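Local coordinates for protein pyruvate kinase 1 (Trypanosoma brucei brucei, PDB 4KCT) that catalyses the last step of glycolysis, phosphoryl transfer from phosphoenolpyruvate to ADP, yielding pyruvate and ATP, and also decarboxylates oxaloacetate, at residues I259-G264 and M280-K285; N319-G324 and R349-A354; G140-D145 and L162-N167; N134-G139 and P181-D186. One frame throughout, in Å; residues are numbered along the deposited sequence.

Contact 1 of 4, residues I259-G264 and M280-K285. With PYR (pyruvic acid), chain E.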
loop_
_atom_site.group_PDB
_atom_site.type_symbol
_atom_site.label_atom_id
_atom_site.label_comp_id
_atom_site.label_asym_id
_atom_site.label_seq_id
_atom_site.Cartn_x
_atom_site.Cartn_y
_atom_site.Cartn_z
ATOM N N ILE A 259 16.295 24.862 -7.758
ATOM C CA ILE A 259 15.618 25.058 -9.045
ATOM C C ILE A 259 14.529 26.121 -8.871
ATOM O O ILE A 259 13.897 26.176 -7.841
ATOM C CB ILE A 259 14.954 23.748 -9.511
ATOM C CG1 ILE A 259 16.019 22.666 -9.749
ATOM C CG2 ILE A 259 14.076 23.998 -10.737
ATOM C CD1 ILE A 259 16.945 22.999 -10.937
ATOM N N MET A 260 14.332 26.968 -9.874
ATOM C CA MET A 260 13.106 27.753 -9.930
ATOM C C MET A 260 12.272 27.336 -11.116
ATOM O O MET A 260 12.768 27.224 -12.217
ATOM C CB MET A 260 13.417 29.267 -10.023
ATOM C CG MET A 260 12.151 30.085 -10.190
ATOM S SD MET A 260 12.444 31.772 -10.754
ATOM C CE MET A 260 13.520 32.377 -9.457
ATOM N N VAL A 261 10.993 27.092 -10.881
ATOM C CA VAL A 261 10.070 26.873 -11.969
ATOM C C VAL A 261 9.611 28.231 -12.486
ATOM O O VAL A 261 8.818 28.909 -11.833
ATOM C CB VAL A 261 8.842 26.024 -11.507
ATOM C CG1 VAL A 261 7.880 25.774 -12.675
ATOM C CG2 VAL A 261 9.319 24.702 -10.900
ATOM N N ALA A 262 10.246 28.700 -13.558
ATOM C CA ALA A 262 10.104 30.087 -13.973
ATOM C C ALA A 262 8.944 30.187 -14.972
ATOM O O ALA A 262 9.138 30.065 -16.176
ATOM C CB ALA A 262 11.404 30.585 -14.597
ATOM N N ARG A 263 7.728 30.212 -14.440
ATOM C CA ARG A 263 6.534 29.904 -15.225
ATOM C C ARG A 263 6.208 30.925 -16.312
ATOM O O ARG A 263 5.472 30.613 -17.232
ATOM C CB ARG A 263 5.330 29.705 -14.317
ATOM C CG ARG A 263 5.488 28.481 -13.428
ATOM C CD ARG A 263 4.217 28.229 -12.655
ATOM N NE ARG A 263 3.726 29.436 -11.978
ATOM C CZ ARG A 263 2.626 29.454 -11.238
ATOM N NH1 ARG A 263 1.935 28.335 -11.077
ATOM N NH2 ARG A 263 2.131 30.608 -10.790
ATOM N N GLY A 264 6.739 32.145 -16.178
ATOM C CA GLY A 264 6.474 33.211 -17.153
ATOM C C GLY A 264 7.034 32.838 -18.506
ATOM O O GLY A 264 6.279 32.568 -19.463
ATOM N N MET A 280 4.631 20.130 -11.634
ATOM C CA MET A 280 4.497 18.994 -10.739
ATOM C C MET A 280 5.716 18.091 -10.813
ATOM O O MET A 280 6.173 17.565 -9.809
ATOM C CB MET A 280 3.255 18.182 -11.100
ATOM C CG MET A 280 1.950 18.876 -10.746
ATOM S SD MET A 280 0.570 18.004 -11.540
ATOM C CE MET A 280 0.390 16.636 -10.426
ATOM N N CYS A 281 6.143 17.804 -12.030
ATOM C CA CYS A 281 7.291 16.930 -12.258
ATOM C C CYS A 281 8.599 17.492 -11.654
ATOM O O CYS A 281 9.256 16.825 -10.877
ATOM C CB CYS A 281 7.469 16.700 -13.751
ATOM S SG CYS A 281 8.948 15.738 -14.126
ATOM N N ILE A 282 8.865 18.777 -11.899
ATOM C CA ILE A 282 10.080 19.414 -11.422
ATOM C C ILE A 282 10.084 19.538 -9.888
ATOM O O ILE A 282 11.083 19.213 -9.227
ATOM C CB ILE A 282 10.259 20.791 -12.064
ATOM C CG1 ILE A 282 10.580 20.646 -13.562
ATOM C CG2 ILE A 282 11.336 21.588 -11.355
ATOM C CD1 ILE A 282 10.400 21.960 -14.321
ATOM N N ILE A 283 8.964 19.944 -9.311
ATOM C CA ILE A 283 8.921 20.047 -7.864
ATOM C C ILE A 283 9.177 18.692 -7.204
ATOM O O ILE A 283 10.016 18.570 -6.271
ATOM C CB ILE A 283 7.604 20.663 -7.359
ATOM C CG1 ILE A 283 7.554 22.162 -7.747
ATOM C CG2 ILE A 283 7.511 20.478 -5.840
ATOM C CD1 ILE A 283 6.164 22.825 -7.517
ATOM N N SER A 284 8.496 17.661 -7.696
ATOM C CA SER A 284 8.663 16.316 -7.123
ATOM C C SER A 284 10.085 15.797 -7.300
ATOM O O SER A 284 10.647 15.217 -6.382
ATOM C CB SER A 284 7.647 15.344 -7.714
ATOM O OG SER A 284 6.330 15.719 -7.246
ATOM N N LYS A 285 10.685 16.053 -8.454
ATOM C CA LYS A 285 12.068 15.647 -8.659
ATOM C C LYS A 285 13.006 16.346 -7.675
ATOM O O LYS A 285 13.943 15.728 -7.170
ATOM C CB LYS A 285 12.520 15.912 -10.115
ATOM C CG LYS A 285 12.005 14.860 -11.120
ATOM C CD LYS A 285 12.449 15.219 -12.536
ATOM C CE LYS A 285 12.056 14.147 -13.554
ATOM N NZ LYS A 285 12.905 12.941 -13.427
HETATM C C PYR E . 9.873 33.819 -15.401
HETATM O O PYR E . 8.819 33.422 -14.830
HETATM O OXT PYR E . 10.027 33.637 -16.642
HETATM C CA PYR E . 10.995 34.383 -14.588
HETATM O O3 PYR E . 12.023 34.807 -15.145
HETATM C CB PYR E . 10.919 34.329 -13.083
#
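No flat side chain comes between I259, V261 and I282, which meet through methyl groups; the flat group here is the pyruvate beyond the strand. A262 CB lies over one face of its carboxylate, 3.7 Å from PYR C. M260 SD meets the methyl, 3.8 Å from PYR CB, while the carboxylate oxygen PYR O takes the N-H of G264 (G264 N to PYR O 2.8 Å, 142° at the hydrogen). T297, D265 and K239 add further hydrogen bonds to the ligand.

On the helix side, I282 CG2 is the shared contact point. It touches I259 CG2 and V261 CG2, both at 3.7 Å, the isoleucine side chains crossing at about a right angle. In I282 this methyl is anti to the backbone N (CG1 at chi1 -69°), which turns it at the strand. I283 CG1 adds a looser touch, 4.4 Å from V261 CG2.

R263 heads off to D316, T297 and A296. Alternation sorts the strand: I259 and V261 face the helix, M260 the opposite way. Segments 259-262 and 280-285 run nearly antiparallel (170°), and strand 258-262 backed by helix 275-289 is the layering of a TIM barrel, with the pyruvate site at the strand's C-terminal end.

Contact 2 of 4, residues N319-G324 and R349-A354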
loop_
_atom_site.group_PDB
_atom_site.type_symbol
_atom_site.label_atom_id
_atom_site.label_comp_id
_atom_site.label_asym_id
_atom_site.label_seq_id
_atom_site.Cartn_x
_atom_site.Cartn_y
_atom_site.Cartn_z
ATOM N N ASN A 319 -1.770 25.256 -4.054
ATOM C CA ASN A 319 -1.340 24.071 -4.801
ATOM C C ASN A 319 0.155 23.940 -5.037
ATOM O O ASN A 319 0.687 22.816 -5.048
ATOM C CB ASN A 319 -2.132 23.932 -6.111
ATOM C CG ASN A 319 -3.506 23.335 -5.877
ATOM O OD1 ASN A 319 -3.618 22.281 -5.242
ATOM N ND2 ASN A 319 -4.554 24.098 -6.191
ATOM N N ALA A 320 0.855 25.075 -5.156
ATOM C CA ALA A 320 2.331 25.052 -5.208
ATOM C C ALA A 320 2.897 24.487 -3.897
ATOM O O ALA A 320 3.783 23.623 -3.908
ATOM C CB ALA A 320 2.910 26.462 -5.489
ATOM N N VAL A 321 2.293 24.867 -2.784
ATOM C CA VAL A 321 2.716 24.320 -1.489
ATOM C C VAL A 321 2.382 22.813 -1.366
ATOM O O VAL A 321 3.258 21.986 -1.040
ATOM C CB VAL A 321 2.041 25.076 -0.344
ATOM C CG1 VAL A 321 2.233 24.321 0.967
ATOM C CG2 VAL A 321 2.608 26.499 -0.269
ATOM N N LEU A 322 1.163 22.443 -1.755
ATOM C CA LEU A 322 0.760 21.016 -1.752
ATOM C C LEU A 322 1.588 20.190 -2.732
ATOM O O LEU A 322 1.859 19.010 -2.479
ATOM C CB LEU A 322 -0.728 20.872 -2.107
ATOM C CG LEU A 322 -1.717 21.466 -1.071
ATOM C CD1 LEU A 322 -3.165 21.444 -1.581
ATOM C CD2 LEU A 322 -1.613 20.734 0.257
ATOM N N ASN A 323 1.954 20.786 -3.867
ATOM C CA ASN A 323 2.855 20.099 -4.822
ATOM C C ASN A 323 4.194 19.713 -4.153
ATOM O O ASN A 323 4.918 18.882 -4.692
ATOM C CB ASN A 323 3.202 20.995 -6.021
ATOM C CG ASN A 323 2.067 21.129 -7.037
ATOM O OD1 ASN A 323 2.132 22.006 -7.900
ATOM N ND2 ASN A 323 1.057 20.239 -6.978
ATOM N N GLY A 324 4.650 20.549 -3.211
ATOM C CA GLY A 324 5.915 20.274 -2.512
ATOM C C GLY A 324 6.967 21.370 -2.617
ATOM O O GLY A 324 8.123 21.160 -2.258
ATOM N N ARG A 349 -0.627 33.571 4.652
ATOM C CA ARG A 349 -1.822 32.919 5.207
ATOM C C ARG A 349 -2.246 31.729 4.345
ATOM O O ARG A 349 -2.676 30.687 4.867
ATOM C CB ARG A 349 -3.008 33.922 5.322
ATOM C CG ARG A 349 -2.826 34.931 6.445
ATOM C CD ARG A 349 -4.137 35.639 6.834
ATOM N NE ARG A 349 -4.753 36.347 5.718
ATOM C CZ ARG A 349 -4.462 37.599 5.337
ATOM N NH1 ARG A 349 -5.126 38.154 4.334
ATOM N NH2 ARG A 349 -3.495 38.286 5.925
ATOM N N ILE A 350 -2.111 31.872 3.026
ATOM C CA ILE A 350 -2.419 30.755 2.122
ATOM C C ILE A 350 -1.427 29.591 2.338
ATOM O O ILE A 350 -1.842 28.414 2.371
ATOM C CB ILE A 350 -2.419 31.187 0.627
ATOM C CG1 ILE A 350 -3.462 32.290 0.347
ATOM C CG2 ILE A 350 -2.665 29.998 -0.301
ATOM C CD1 ILE A 350 -3.106 33.083 -0.934
ATOM N N CYS A 351 -0.126 29.900 2.390
ATOM C CA CYS A 351 0.882 28.875 2.682
ATOM C C CYS A 351 0.526 28.102 3.936
ATOM O O CYS A 351 0.562 26.877 3.956
ATOM C CB CYS A 351 2.248 29.520 2.896
ATOM S SG CYS A 351 2.988 30.020 1.336
ATOM N N VAL A 352 0.189 28.826 4.994
ATOM C CA VAL A 352 -0.185 28.174 6.262
ATOM C C VAL A 352 -1.412 27.265 6.166
ATOM O O VAL A 352 -1.416 26.151 6.738
ATOM C CB VAL A 352 -0.324 29.197 7.411
ATOM C CG1 VAL A 352 -1.055 28.570 8.602
ATOM C CG2 VAL A 352 1.058 29.694 7.829
ATOM N N GLU A 353 -2.456 27.710 5.444
ATOM C CA GLU A 353 -3.631 26.859 5.239
ATOM C C GLU A 353 -3.246 25.576 4.480
ATOM O O GLU A 353 -3.689 24.487 4.837
ATOM C CB GLU A 353 -4.740 27.588 4.458
ATOM C CG GLU A 353 -5.460 28.656 5.240
ATOM C CD GLU A 353 -6.384 28.098 6.308
ATOM O OE1 GLU A 353 -6.808 28.882 7.174
ATOM O OE2 GLU A 353 -6.784 26.919 6.205
ATOM N N ALA A 354 -2.493 25.729 3.390
ATOM C CA ALA A 354 -2.057 24.574 2.584
ATOM C C ALA A 354 -1.206 23.595 3.411
ATOM O O ALA A 354 -1.462 22.414 3.426
ATOM C CB ALA A 354 -1.255 25.047 1.370
#
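Helices 319-323 and 349-354 pass 8.9 Å apart at a signed crossing angle of -42°, and L322 and A354 bring their CA atoms nearest. The small side chain of A354 is consistent with so close an approach. V321 straddles the crossing: V321 CG1 rests on A354 CB at 3.6 Å, and its other branch, V321 CG2, reaches C351 SG at 3.9 Å. With CG1 anti to the backbone N (chi1 167°), the two branches divide between residues one turn apart on the partner helix.

L322 adds a more peripheral touch. It leaves its backbone without aiming at the other helix, yet its end comes nearer, and L322 CD2 lies 3.6 Å from A354 O. That carbonyl oxygen is hydrogen-bonded to T358 OG1.

Just past V321 and L322 the first helix ends at G324 in a Schellman motif, its positive phi accompanying two bonds back into the last turn, one of them weak. Beneath the pair, A320 and C351 both touch V328 of strand 327-330, while E353 forms a salt bridge to K274 of a second subunit. Two neighbouring helices packed outside the last barrel strand are part of the helical layer that wraps a TIM barrel.

Contact 3 of 4, residues G140-D145 and L162-N167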
loop_
_atom_site.group_PDB
_atom_site.type_symbol
_atom_site.label_atom_id
_atom_site.label_comp_id
_atom_site.label_asym_id
_atom_site.label_seq_id
_atom_site.Cartn_x
_atom_site.Cartn_y
_atom_site.Cartn_z
ATOM N N GLY A 140 6.813 24.722 -38.002
ATOM C CA GLY A 140 7.091 25.187 -36.639
ATOM C C GLY A 140 6.625 26.620 -36.407
ATOM O O GLY A 140 6.192 27.307 -37.335
ATOM N N SER A 141 6.747 27.084 -35.172
ATOM C CA SER A 141 6.334 28.425 -34.825
ATOM C C SER A 141 7.497 29.314 -34.383
ATOM O O SER A 141 8.434 28.864 -33.703
ATOM C CB SER A 141 5.273 28.376 -33.724
ATOM O OG SER A 141 4.115 27.731 -34.199
ATOM N N ILE A 142 7.367 30.599 -34.670
ATOM C CA ILE A 142 8.173 31.597 -34.026
ATOM C C ILE A 142 7.246 32.521 -33.279
ATOM O O ILE A 142 6.269 32.992 -33.835
ATOM C CB ILE A 142 8.981 32.404 -35.063
ATOM C CG1 ILE A 142 9.986 31.490 -35.773
ATOM C CG2 ILE A 142 9.675 33.578 -34.393
ATOM C CD1 ILE A 142 10.620 32.110 -37.021
ATOM N N TYR A 143 7.542 32.762 -32.009
ATOM C CA TYR A 143 6.736 33.645 -31.198
ATOM C C TYR A 143 7.446 34.978 -31.100
ATOM O O TYR A 143 8.661 35.025 -30.860
ATOM C CB TYR A 143 6.568 33.059 -29.788
ATOM C CG TYR A 143 5.684 31.816 -29.724
ATOM C CD1 TYR A 143 5.572 31.073 -28.535
ATOM C CD2 TYR A 143 4.924 31.407 -30.830
ATOM C CE1 TYR A 143 4.771 29.927 -28.470
ATOM C CE2 TYR A 143 4.164 30.234 -30.787
ATOM C CZ TYR A 143 4.051 29.528 -29.591
ATOM O OH TYR A 143 3.268 28.383 -29.539
ATOM N N VAL A 144 6.683 36.058 -31.147
ATOM C CA VAL A 144 7.265 37.378 -31.068
ATOM C C VAL A 144 6.577 38.189 -29.970
ATOM O O VAL A 144 5.367 38.074 -29.773
ATOM C CB VAL A 144 7.166 38.107 -32.428
ATOM C CG1 VAL A 144 8.092 39.309 -32.460
ATOM C CG2 VAL A 144 7.488 37.137 -33.576
ATOM N N ASP A 145 7.377 38.933 -29.203
ATOM C CA ASP A 145 6.871 39.860 -28.221
ATOM C C ASP A 145 6.228 39.117 -27.059
ATOM O O ASP A 145 5.007 39.140 -26.883
ATOM C CB ASP A 145 5.889 40.846 -28.855
ATOM C CG ASP A 145 5.859 42.167 -28.134
ATOM O OD1 ASP A 145 6.576 42.309 -27.119
ATOM O OD2 ASP A 145 5.142 43.070 -28.585
ATOM N N LEU A 162 13.586 32.561 -43.654
ATOM C CA LEU A 162 12.364 31.789 -43.583
ATOM C C LEU A 162 11.193 32.648 -44.052
ATOM O O LEU A 162 11.102 33.835 -43.722
ATOM C CB LEU A 162 12.121 31.310 -42.145
ATOM C CG LEU A 162 13.239 30.441 -41.565
ATOM C CD1 LEU A 162 12.962 30.139 -40.094
ATOM C CD2 LEU A 162 13.369 29.153 -42.362
ATOM N N LYS A 163 10.298 32.048 -44.820
ATOM C CA LYS A 163 9.043 32.677 -45.144
ATOM C C LYS A 163 7.984 32.204 -44.146
ATOM O O LYS A 163 7.860 31.001 -43.888
ATOM C CB LYS A 163 8.635 32.306 -46.572
ATOM C CG LYS A 163 7.342 32.947 -47.030
ATOM C CD LYS A 163 7.154 32.787 -48.538
ATOM C CE LYS A 163 5.984 31.861 -48.852
ATOM N NZ LYS A 163 6.416 30.449 -49.082
ATOM N N CYS A 164 7.243 33.149 -43.568
ATOM C CA CYS A 164 6.376 32.854 -42.413
ATOM C C CYS A 164 4.964 33.392 -42.642
ATOM O O CYS A 164 4.760 34.346 -43.393
ATOM C CB CYS A 164 6.948 33.473 -41.131
ATOM S SG CYS A 164 8.564 32.818 -40.641
ATOM N N HIS A 165 4.004 32.803 -41.950
ATOM C CA HIS A 165 2.616 33.224 -42.043
ATOM C C HIS A 165 2.219 33.832 -40.730
ATOM O O HIS A 165 2.346 33.191 -39.697
ATOM C CB HIS A 165 1.744 32.001 -42.340
ATOM C CG HIS A 165 0.256 32.269 -42.260
ATOM N ND1 HIS A 165 -0.422 32.278 -41.085
ATOM C CD2 HIS A 165 -0.706 32.433 -43.267
ATOM C CE1 HIS A 165 -1.741 32.467 -41.327
ATOM N NE2 HIS A 165 -1.912 32.562 -42.659
ATOM N N VAL A 166 1.798 35.090 -40.747
ATOM C CA VAL A 166 1.356 35.762 -39.509
ATOM C C VAL A 166 -0.000 35.225 -39.054
ATOM O O VAL A 166 -0.940 35.150 -39.855
ATOM C CB VAL A 166 1.243 37.280 -39.717
ATOM C CG1 VAL A 166 0.606 37.948 -38.485
ATOM C CG2 VAL A 166 2.618 37.870 -40.015
ATOM N N ASN A 167 -0.109 34.871 -37.770
ATOM C CA ASN A 167 -1.326 34.239 -37.250
ATOM C C ASN A 167 -2.321 35.216 -36.668
ATOM O O ASN A 167 -3.507 34.940 -36.646
ATOM C CB ASN A 167 -1.006 33.164 -36.217
ATOM C CG ASN A 167 -0.401 31.933 -36.836
ATOM O OD1 ASN A 167 0.442 31.277 -36.225
ATOM N ND2 ASN A 167 -0.704 31.699 -38.096
#
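I142 meets L162 and C164 across a sheet in which the two strands are not direct neighbours: strand 149-158 runs between them, antiparallel to both, and the twist of the sheet leaves strands 141-144 and 161-166 strongly splayed. The nearest CA atoms, those of I142 and C164, are 8.7 Å apart, and only side chains can bridge such a gap.

The packed part depends on one methyl. I142 CD1 stands 4.2 Å from C164 SG and 4.3 Å from L162 CD1, coming up to both from the same face of the sheet. The isoleucine spends its full length to get there: CD1 is anti to CA (chi2 167°), which carries the methyl out over the intervening strand. These three side chains are buried, and the core continues around them, with I178 and L180 against I142, V110 against L162 and C164, and V136 against L162.

The looser side belongs to the alternate residues. Y143, K163 and H165 are turned to the other face of the sheet, are partly exposed, and make no contact across the two segments. Part of their company comes from the strand between, with Y143 on T150, H165 on R152, and K163 NZ hydrogen-bonded to S155 OG. At the C-terminal end N167 OD1 likewise bonds to T150 OG1.

Chemically this is a small, purely apolar contact made at relaxed distances. Methyl and sulfur meet with little directional preference; the register is probably set by backbone hydrogen bonds to strand 149-158, such as I142 with L151, while these side chains contribute burial on one face.

Contact 4 of 4, residues N134-G139 and P181-D186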
loop_
_atom_site.group_PDB
_atom_site.type_symbol
_atom_site.label_atom_id
_atom_site.label_comp_id
_atom_site.label_asym_id
_atom_site.label_seq_id
_atom_site.Cartn_x
_atom_site.Cartn_y
_atom_site.Cartn_z
ATOM N N ASN A 134 18.357 26.519 -38.870
ATOM C CA ASN A 134 18.537 25.158 -38.364
ATOM C C ASN A 134 17.619 24.825 -37.214
ATOM O O ASN A 134 17.347 23.672 -36.968
ATOM C CB ASN A 134 19.982 24.918 -37.941
ATOM C CG ASN A 134 20.929 24.977 -39.101
ATOM O OD1 ASN A 134 20.558 24.633 -40.218
ATOM N ND2 ASN A 134 22.116 25.528 -38.875
ATOM N N ALA A 135 17.253 25.831 -36.432
ATOM C CA ALA A 135 16.511 25.602 -35.196
ATOM C C ALA A 135 15.042 25.316 -35.475
ATOM O O ALA A 135 14.433 24.512 -34.792
ATOM C CB ALA A 135 16.646 26.792 -34.268
ATOM N N VAL A 136 14.447 26.065 -36.403
ATOM C CA VAL A 136 13.015 25.940 -36.665
ATOM C C VAL A 136 12.723 25.484 -38.093
ATOM O O VAL A 136 13.280 26.011 -39.052
ATOM C CB VAL A 136 12.227 27.236 -36.322
ATOM C CG1 VAL A 136 12.679 28.385 -37.183
ATOM C CG2 VAL A 136 10.733 27.012 -36.508
ATOM N N ARG A 137 11.820 24.516 -38.212
ATOM C CA ARG A 137 11.529 23.849 -39.472
ATOM C C ARG A 137 10.152 24.303 -39.985
ATOM O O ARG A 137 9.302 24.739 -39.194
ATOM C CB ARG A 137 11.515 22.329 -39.257
ATOM C CG ARG A 137 12.853 21.636 -39.482
ATOM C CD ARG A 137 14.017 22.552 -39.163
ATOM N NE ARG A 137 15.187 21.811 -38.700
ATOM C CZ ARG A 137 16.231 21.505 -39.465
ATOM N NH1 ARG A 137 17.255 20.836 -38.954
ATOM N NH2 ARG A 137 16.258 21.879 -40.738
ATOM N N PRO A 138 9.913 24.178 -41.307
ATOM C CA PRO A 138 8.591 24.478 -41.852
ATOM C C PRO A 138 7.496 23.801 -41.021
ATOM O O PRO A 138 7.674 22.669 -40.584
ATOM C CB PRO A 138 8.652 23.865 -43.254
ATOM C CG PRO A 138 10.093 23.955 -43.624
ATOM C CD PRO A 138 10.843 23.692 -42.347
ATOM N N GLY A 139 6.444 24.550 -40.694
ATOM C CA GLY A 139 5.374 24.040 -39.836
ATOM C C GLY A 139 5.581 24.381 -38.373
ATOM O O GLY A 139 4.643 24.328 -37.584
ATOM N N PRO A 181 9.600 28.069 -29.734
ATOM C CA PRO A 181 9.021 27.092 -28.793
ATOM C C PRO A 181 9.356 25.684 -29.240
ATOM O O PRO A 181 9.299 25.390 -30.432
ATOM C CB PRO A 181 7.508 27.351 -28.893
ATOM C CG PRO A 181 7.319 28.023 -30.214
ATOM C CD PRO A 181 8.566 28.851 -30.428
ATOM N N GLY A 182 9.936 24.905 -28.339
ATOM C CA GLY A 182 10.256 23.517 -28.655
ATOM C C GLY A 182 11.562 23.339 -29.413
ATOM O O GLY A 182 11.942 22.226 -29.716
ATOM N N CYS A 183 12.281 24.437 -29.680
ATOM C CA CYS A 183 13.491 24.375 -30.528
ATOM C C CYS A 183 14.766 24.366 -29.696
ATOM O O CYS A 183 14.882 25.091 -28.694
ATOM C CB CYS A 183 13.537 25.563 -31.506
ATOM S SG CYS A 183 12.111 25.689 -32.598
ATOM N N GLU A 184 15.762 23.623 -30.159
ATOM C CA GLU A 184 17.068 23.630 -29.496
ATOM C C GLU A 184 17.794 24.939 -29.821
ATOM O O GLU A 184 18.089 25.220 -30.978
ATOM C CB GLU A 184 17.910 22.427 -29.941
ATOM C CG GLU A 184 17.213 21.082 -29.787
ATOM C CD GLU A 184 17.042 20.669 -28.332
ATOM O OE1 GLU A 184 16.055 19.955 -28.018
ATOM O OE2 GLU A 184 17.887 21.070 -27.495
ATOM N N VAL A 185 17.947 25.789 -28.821
ATOM C CA VAL A 185 18.624 27.056 -28.999
ATOM C C VAL A 185 19.988 26.980 -28.322
ATOM O O VAL A 185 20.114 26.408 -27.230
ATOM C CB VAL A 185 17.798 28.187 -28.373
ATOM C CG1 VAL A 185 18.649 29.441 -28.196
ATOM C CG2 VAL A 185 16.554 28.455 -29.222
ATOM N N ASP A 186 21.015 27.470 -29.009
ATOM C CA ASP A 186 22.389 27.404 -28.508
ATOM C C ASP A 186 22.950 28.812 -28.281
ATOM O O ASP A 186 23.344 29.492 -29.229
ATOM C CB ASP A 186 23.275 26.624 -29.500
ATOM C CG ASP A 186 24.695 26.407 -28.982
ATOM O OD1 ASP A 186 25.525 25.843 -29.744
ATOM O OD2 ASP A 186 24.986 26.801 -27.823
HETATM O O HOH W 1 15.475 22.810 -32.883
#
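C183 and E184 make this contact with A135 and V136, and the run up to them starts at P181, whose ring rests on S141 and Y143 of strand 141-144. G182 turns the chain with a positive phi of 83°. C183 then aims its CB at the other segment: C183 SG comes within 3.4 Å of A135 O and 4.0 Å of V136 CB. The sulfur is beside its own backbone N and anti to the carbonyl carbon (chi1 -58°), and this swings it toward the residues that end the short helix.

At E184 the backbone does the work. Its N-H is joined to A135 O through one water, which accepts from E184 N (2.9 Å) and donates to A135 O (2.8 Å), and A135 CB packs against E184 O at 3.9 Å. The E184 carboxylate leads away, to H243 NE2 and more weakly Q244 NE2. V185 lies on Y129 and L180, and D186 N bonds to Y129 OH.

The loop touches the end of helix 132-135 through C183 and E184 and reaches helix 243-247 through the E184 carboxylate, leaving strand 177-179 behind and heading for helix 192-204; P181 keeps its start against strand 141-144.

Overall arrangement
The four contacts form two pairs. Contacts 1 and 2 adjoin in the barrel, their centres 15 Å apart, where I283 CG2 packs 3.3 Å from N323 O; both also touch a second subunit. Contacts 3 and 4, centres 11 Å apart, lie in or at the edge of the smaller beta domain, which in pyruvate kinases acts as a mobile lid. There L162 CD1 meets V136 CG1 at 3.4 Å, and contact 3 is nested within the loop closed by contact 4. Contact 1 alone holds pyruvate-pocket residues. Nearest atoms of contacts 3 and 4 lie about 9 and 11 Å from contact 1, whereas contact 2 stays about 22 Å, between nearest atoms, from both lid contacts.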